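Local coordinates for cutm, flavoprotein of carbon monoxide dehydrogenase (Hydrogenophaga pseudoflava, PDB 1FFV), which carries the FAD of carbon monoxide dehydrogenase and probably passes on electrons released by CO oxidation through this flavin, at residues S210-A215 with A228-L233; V70-M75 with G110-D115. All coordinates share one frame; numbering follows the deposited sequence.

How the contacts relate
Both contacts are buried, yet they lie in different domains and share no secondary-structure element; their centres are 26 Å apart and their nearest atoms about 12 Å. Contact 2 sits deeper, 9 Å from the centre of the chain, and joins the end of strand 69-73 to the N-terminus of helix 112-117 beside the FAD. Contact 1, its centre 19 Å from that of the chain, lays helix 227-231 on strand 208-217 in the C-terminal region. Their chemistry differs accordingly: contact 1 combines aliphatic packing with a carboxylate set among arginines, whereas contact 2 adds to a little apolar packing a close glycine backbone bond and a threonine hydroxyl directed at a phosphate oxygen.

Contact 1. Residues S210-A215 with A228-L233; sequences SHIRIA and AAEAAL. Unlike the reference sequence in segment 228-233: Ala-228 (reference Gly), Ala-229 (reference Gly), Glu-230 (reference Arg), Ala-231 (reference Ser), Ala-232 (reference Arg).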
loop_
_atom_site.group_PDB
_atom_site.type_symbol
_atom_site.label_atom_id
_atom_site.label_comp_id
_atom_site.label_asym_id
_atom_site.label_seq_id
_atom_site.Cartn_x
_atom_site.Cartn_y
_atom_site.Cartn_z
ATOM N N SER C 210 -39.086 -34.446 53.527
ATOM C CA SER C 210 -38.625 -34.089 54.870
ATOM C C SER C 210 -37.916 -32.731 54.962
ATOM O O SER C 210 -37.758 -32.181 56.056
ATOM C CB SER C 210 -37.727 -35.194 55.438
ATOM O OG SER C 210 -36.602 -35.435 54.612
ATOM N N HIS C 211 -37.497 -32.200 53.815
ATOM C CA HIS C 211 -36.814 -30.910 53.739
ATOM C C HIS C 211 -37.060 -30.299 52.359
ATOM O O HIS C 211 -36.952 -30.992 51.344
ATOM C CB HIS C 211 -35.312 -31.099 53.982
ATOM C CG HIS C 211 -34.483 -29.893 53.659
ATOM N ND1 HIS C 211 -34.313 -28.848 54.542
ATOM C CD2 HIS C 211 -33.772 -29.571 52.554
ATOM C CE1 HIS C 211 -33.533 -27.935 53.994
ATOM N NE2 HIS C 211 -33.192 -28.350 52.788
ATOM N N ILE C 212 -37.358 -29.000 52.312
ATOM C CA ILE C 212 -37.625 -28.352 51.033
ATOM C C ILE C 212 -37.300 -26.850 50.959
ATOM O O ILE C 212 -37.662 -26.069 51.840
ATOM C CB ILE C 212 -39.107 -28.606 50.594
ATOM C CG1 ILE C 212 -39.358 -28.089 49.173
ATOM C CG2 ILE C 212 -40.074 -27.976 51.585
ATOM C CD1 ILE C 212 -38.577 -28.822 48.102
ATOM N N ARG C 213 -36.579 -26.477 49.902
ATOM C CA ARG C 213 -36.203 -25.092 49.624
ATOM C C ARG C 213 -36.561 -24.838 48.170
ATOM O O ARG C 213 -36.066 -25.537 47.282
ATOM C CB ARG C 213 -34.695 -24.862 49.761
ATOM C CG ARG C 213 -34.182 -24.379 51.114
ATOM C CD ARG C 213 -35.199 -23.648 51.965
ATOM N NE ARG C 213 -34.718 -23.580 53.343
ATOM C CZ ARG C 213 -35.217 -24.292 54.353
ATOM N NH1 ARG C 213 -36.237 -25.121 54.152
ATOM N NH2 ARG C 213 -34.637 -24.242 55.547
ATOM N N ILE C 214 -37.410 -23.841 47.928
ATOM C CA ILE C 214 -37.817 -23.491 46.572
ATOM C C ILE C 214 -37.532 -22.011 46.333
ATOM O O ILE C 214 -37.967 -21.162 47.111
ATOM C CB ILE C 214 -39.328 -23.751 46.341
ATOM C CG1 ILE C 214 -39.669 -25.221 46.601
ATOM C CG2 ILE C 214 -39.714 -23.380 44.918
ATOM C CD1 ILE C 214 -41.153 -25.523 46.591
ATOM N N ALA C 215 -36.799 -21.710 45.260
ATOM C CA ALA C 215 -36.456 -20.332 44.914
ATOM C C ALA C 215 -36.693 -20.066 43.422
ATOM O O ALA C 215 -36.471 -20.940 42.576
ATOM C CB ALA C 215 -35.021 -20.019 45.312
ATOM N N ALA C 228 -44.730 -20.550 50.870
ATOM C CA ALA C 228 -46.059 -21.163 50.784
ATOM C C ALA C 228 -45.962 -22.397 49.884
ATOM O O ALA C 228 -46.658 -23.391 50.098
ATOM C CB ALA C 228 -47.072 -20.186 50.220
ATOM N N ALA C 229 -45.088 -22.321 48.880
ATOM C CA ALA C 229 -44.864 -23.432 47.963
ATOM C C ALA C 229 -44.179 -24.559 48.730
ATOM O O ALA C 229 -44.488 -25.732 48.528
ATOM C CB ALA C 229 -44.009 -22.985 46.780
ATOM N N GLU C 230 -43.265 -24.198 49.631
ATOM C CA GLU C 230 -42.561 -25.191 50.439
ATOM C C GLU C 230 -43.560 -25.905 51.345
ATOM O O GLU C 230 -43.534 -27.131 51.467
ATOM C CB GLU C 230 -41.466 -24.533 51.291
ATOM C CG GLU C 230 -40.236 -24.078 50.501
ATOM C CD GLU C 230 -39.220 -23.290 51.335
ATOM O OE1 GLU C 230 -38.356 -22.626 50.724
ATOM O OE2 GLU C 230 -39.272 -23.328 52.588
ATOM N N ALA C 231 -44.475 -25.128 51.921
ATOM C CA ALA C 231 -45.493 -25.644 52.828
ATOM C C ALA C 231 -46.462 -26.597 52.144
ATOM O O ALA C 231 -47.151 -27.373 52.808
ATOM C CB ALA C 231 -46.256 -24.493 53.473
ATOM N N ALA C 232 -46.530 -26.531 50.820
ATOM C CA ALA C 232 -47.418 -27.416 50.080
ATOM C C ALA C 232 -46.823 -28.815 50.002
ATOM O O ALA C 232 -47.522 -29.771 49.676
ATOM C CB ALA C 232 -47.664 -26.874 48.677
ATOM N N LEU C 233 -45.545 -28.934 50.346
ATOM C CA LEU C 233 -44.850 -30.215 50.285
ATOM C C LEU C 233 -44.327 -30.801 51.595
ATOM O O LEU C 233 -44.394 -32.014 51.784
ATOM C CB LEU C 233 -43.681 -30.114 49.308
ATOM C CG LEU C 233 -44.024 -29.762 47.863
ATOM C CD1 LEU C 233 -42.851 -29.026 47.235
ATOM C CD2 LEU C 233 -44.388 -31.027 47.076
#
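Glu-230 reaches from helix 227-231 onto strand 208-217, and its atoms meet three consecutive strand residues. Glu-230 CB lies 3.7 Å from CG2 of Ile-212, an aliphatic contact at the root of the side chain. With CG anti to its own carbonyl carbon (chi1 -73°) and the chain extended beyond it, the next carbon passes the strand backbone, Glu-230 CG coming to 3.5 Å from Ile-212 O. At the tip the two oxygens have different tasks. Glu-230 OE1 accepts the backbone N-H of Ile-214 at 3.2 Å from N to OE1; the bond is nearly straight (164°), arriving on the anti side of the carboxylate and tilted from its plane. Glu-230 OE2 lies obliquely to the Arg-213 guanidinium, NH1 being 3.9 Å away, with the two group planes 15° apart. This is a long salt bridge of charges alone, since OE2 lies well out of the guanidinium plane. Arg-213 NH1 instead gives its N-H to Ile-212 O at 2.9 Å, while His-211 CE1 lies over one guanidinium face, offset toward its rim.

Toward Leu-233 the contact is aliphatic. Ile-214 CD1 touches Ala-229 CB at 3.8 Å and Leu-233 CD1 at 3.9 Å. Ile-212 and Leu-233 cross at about a right angle, and Leu-279 of helix 264-285 packs against Ile-212, Ile-214 and Leu-233.

Two further charges take part: Arg-225 forms a salt bridge with Glu-230 OE2, and Glu-133 one with Arg-213 NH2. The Ile-214 N-H bond on OE1 and the arginine charges near OE2 would probably keep this buried acid ionised, although the acceptor Ile-212 O lies close to OE2. Hydrophobic packing thus joins helix and sheet beside a charge cluster in which Glu-230 and Glu-133 probably offset the arginines.

Contact 2. Residues V70-M75 with G110-D115; sequences VVIGAM and GTIGGD. With FAD (flavin-adenine dinucleotide), chain J.
Thr-111 turns its two branches to different partners: the methyl CG2 meets Met-75, while OG1 is directed at the FAD. On the Met-75 side the side chains cross obliquely. CB of Met-75 points away from segment 110-115, and the bends at chi2 and chi3 are consistent with Met-75 SD coming back to 3.8 Å from Thr-111 CG2. Ile-72 and Ile-112 cross at about a right angle, meeting through their CG2 methyls at 4.1 Å, with Leu-81 of helix 78-83 against both.

Between these side chains the backbones close in. Gly-113 N donates to Ala-74 O at 3.0 Å, in the carbonyl plane and on a lone pair, though the N-H is bent (136°). A CB on Gly-113 would clash with this same oxygen, so the close approach depends on the missing side chain; at Gly-114 one would clash with FAD O1P.

Thr-111 is the N-cap of helix 112-117. Its chi1 of 67° sets OG1 between the backbone N and carbonyl carbon, where Thr-111 OG1 accepts from Gly-114 N at 2.9 Å and donates to FAD O1P at 2.7 Å. The backbone N of Thr-111 adds a second bond to FAD O1P, also 2.7 Å. A valine here would probably leave Gly-114 N without its cap and O1P with one bond fewer from this residue.

Farther along, Asp-115 OD2 accepts from the ribityl O2' of FAD, and its OD1 from His-125 N. Two donors from one residue at a helix N-terminus thus grip a phosphate oxygen, and the helix dipole would probably help offset its negative charge.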
loop_
_atom_site.group_PDB
_atom_site.type_symbol
_atom_site.label_atom_id
_atom_site.label_comp_id
_atom_site.label_asym_id
_atom_site.label_seq_id
_atom_site.Cartn_x
_atom_site.Cartn_y
_atom_site.Cartn_z
ATOM N N VAL C 70 -19.281 -25.417 53.573
ATOM C CA VAL C 70 -18.400 -25.235 52.426
ATOM C C VAL C 70 -18.146 -23.734 52.327
ATOM O O VAL C 70 -19.079 -22.931 52.391
ATOM C CB VAL C 70 -19.016 -25.768 51.114
ATOM C CG1 VAL C 70 -18.110 -25.446 49.932
ATOM C CG2 VAL C 70 -19.216 -27.278 51.208
ATOM N N VAL C 71 -16.876 -23.359 52.258
ATOM C CA VAL C 71 -16.493 -21.959 52.177
ATOM C C VAL C 71 -15.974 -21.651 50.778
ATOM O O VAL C 71 -15.004 -22.263 50.306
ATOM C CB VAL C 71 -15.413 -21.618 53.224
ATOM C CG1 VAL C 71 -15.222 -20.113 53.322
ATOM C CG2 VAL C 71 -15.796 -22.202 54.570
ATOM N N ILE C 72 -16.644 -20.710 50.117
ATOM C CA ILE C 72 -16.289 -20.311 48.765
ATOM C C ILE C 72 -15.883 -18.835 48.707
ATOM O O ILE C 72 -16.675 -17.951 49.056
ATOM C CB ILE C 72 -17.479 -20.539 47.801
ATOM C CG1 ILE C 72 -17.924 -22.006 47.843
ATOM C CG2 ILE C 72 -17.087 -20.156 46.390
ATOM C CD1 ILE C 72 -19.201 -22.297 47.071
ATOM N N GLY C 73 -14.651 -18.578 48.264
ATOM C CA GLY C 73 -14.174 -17.207 48.150
ATOM C C GLY C 73 -15.046 -16.408 47.196
ATOM O O GLY C 73 -15.404 -16.894 46.123
ATOM N N ALA C 74 -15.394 -15.184 47.582
ATOM C CA ALA C 74 -16.243 -14.332 46.749
ATOM C C ALA C 74 -15.723 -14.194 45.321
ATOM O O ALA C 74 -16.512 -14.066 44.381
ATOM C CB ALA C 74 -16.398 -12.958 47.381
ATOM N N MET C 75 -14.400 -14.225 45.161
ATOM C CA MET C 75 -13.778 -14.090 43.851
ATOM C C MET C 75 -13.611 -15.391 43.066
ATOM O O MET C 75 -12.907 -15.427 42.048
ATOM C CB MET C 75 -12.449 -13.343 43.964
ATOM C CG MET C 75 -12.605 -11.848 44.211
ATOM S SD MET C 75 -13.591 -11.038 42.927
ATOM C CE MET C 75 -12.383 -10.779 41.706
ATOM N N GLY C 110 -16.336 -13.958 35.450
ATOM C CA GLY C 110 -17.457 -13.724 36.336
ATOM C C GLY C 110 -17.308 -14.540 37.601
ATOM O O GLY C 110 -16.972 -15.736 37.549
ATOM N N THR C 111 -17.543 -13.889 38.738
ATOM C CA THR C 111 -17.433 -14.546 40.037
ATOM C C THR C 111 -18.791 -14.768 40.695
ATOM O O THR C 111 -19.749 -14.045 40.425
ATOM C CB THR C 111 -16.551 -13.736 41.008
ATOM O OG1 THR C 111 -17.207 -12.510 41.338
ATOM C CG2 THR C 111 -15.204 -13.418 40.374
ATOM N N ILE C 112 -18.863 -15.786 41.550
ATOM C CA ILE C 112 -20.092 -16.095 42.270
ATOM C C ILE C 112 -20.473 -14.888 43.136
ATOM O O ILE C 112 -21.646 -14.509 43.205
ATOM C CB ILE C 112 -19.925 -17.365 43.141
ATOM C CG1 ILE C 112 -21.175 -17.583 44.012
ATOM C CG2 ILE C 112 -18.656 -17.269 43.981
ATOM C CD1 ILE C 112 -21.221 -18.947 44.700
ATOM N N GLY C 113 -19.466 -14.277 43.763
ATOM C CA GLY C 113 -19.689 -13.103 44.591
ATOM C C GLY C 113 -20.227 -11.907 43.813
ATOM O O GLY C 113 -21.087 -11.180 44.317
ATOM N N GLY C 114 -19.724 -11.695 42.597
ATOM C CA GLY C 114 -20.204 -10.594 41.777
ATOM C C GLY C 114 -21.613 -10.850 41.265
ATOM O O GLY C 114 -22.439 -9.937 41.157
ATOM N N ASP C 115 -21.891 -12.114 40.963
ATOM C CA ASP C 115 -23.201 -12.515 40.463
ATOM C C ASP C 115 -24.239 -12.249 41.545
ATOM O O ASP C 115 -25.366 -11.858 41.251
ATOM C CB ASP C 115 -23.194 -14.008 40.088
ATOM C CG ASP C 115 -24.392 -14.408 39.240
ATOM O OD1 ASP C 115 -25.481 -14.648 39.812
ATOM O OD2 ASP C 115 -24.239 -14.485 37.999
HETATM P PA FAD J . -18.760 -7.281 38.361
HETATM O O1A FAD J . -17.648 -6.531 38.970
HETATM O O2A FAD J . -19.018 -7.133 37.038
HETATM O O5B FAD J . -19.940 -6.793 39.135
HETATM C C5B FAD J . -19.961 -6.886 40.545
HETATM C C4B FAD J . -21.034 -5.935 41.058
HETATM O O4B FAD J . -21.149 -6.292 42.470
HETATM C C3B FAD J . -20.651 -4.483 41.160
HETATM O O3B FAD J . -21.663 -3.610 41.511
HETATM C C2B FAD J . -19.491 -4.612 42.124
HETATM O O2B FAD J . -19.109 -3.367 42.602
HETATM C C1B FAD J . -20.081 -5.504 43.171
HETATM N N9A FAD J . -19.220 -6.548 43.699
HETATM C C8A FAD J . -18.517 -7.492 42.993
HETATM N N7A FAD J . -17.825 -8.313 43.778
HETATM C C5A FAD J . -18.086 -7.876 45.052
HETATM C C6A FAD J . -17.641 -8.360 46.350
HETATM N N6A FAD J . -16.836 -9.373 46.525
HETATM N N1A FAD J . -18.127 -7.653 47.410
HETATM C C2A FAD J . -18.964 -6.600 47.275
HETATM N N3A FAD J . -19.426 -6.093 46.134
HETATM C C4A FAD J . -18.965 -6.770 45.042
HETATM N N1 FAD J . -25.176 -14.191 34.993
HETATM C C2 FAD J . -26.045 -15.133 35.332
HETATM O O2 FAD J . -26.303 -15.355 36.468
HETATM N N3 FAD J . -26.719 -15.930 34.375
HETATM C C4 FAD J . -26.506 -15.767 33.033
HETATM O O4 FAD J . -27.100 -16.472 32.243
HETATM C C4X FAD J . -25.560 -14.734 32.642
HETATM N N5 FAD J . -25.314 -14.529 31.346
HETATM C C5X FAD J . -24.421 -13.553 31.030
HETATM C C6 FAD J . -24.174 -13.349 29.671
HETATM C C7 FAD J . -23.301 -12.401 29.245
HETATM C C7M FAD J . -23.059 -12.200 27.769
HETATM C C8 FAD J . -22.599 -11.582 30.199
HETATM C C8M FAD J . -21.624 -10.519 29.752
HETATM C C9 FAD J . -22.830 -11.776 31.569
HETATM C C9A FAD J . -23.729 -12.752 31.981
HETATM N N10 FAD J . -24.013 -12.998 33.356
HETATM C C10 FAD J . -24.898 -13.956 33.691
HETATM C "C1'" FAD J . -23.291 -12.201 34.402
HETATM C "C2'" FAD J . -22.003 -12.710 35.200
HETATM O "O2'" FAD J . -22.738 -13.887 35.407
HETATM C "C3'" FAD J . -22.137 -11.374 35.905
HETATM O "O3'" FAD J . -20.830 -11.611 35.332
HETATM C "C4'" FAD J . -21.297 -11.049 37.121
HETATM O "O4'" FAD J . -22.729 -10.823 37.327
HETATM C "C5'" FAD J . -21.247 -9.714 37.874
HETATM O "O5'" FAD J . -20.098 -10.675 38.466
HETATM P P FAD J . -18.669 -10.163 38.276
HETATM O O1P FAD J . -17.804 -11.181 39.054
HETATM O O2P FAD J . -18.290 -10.034 36.950
HETATM O O3P FAD J . -18.609 -8.801 38.834
#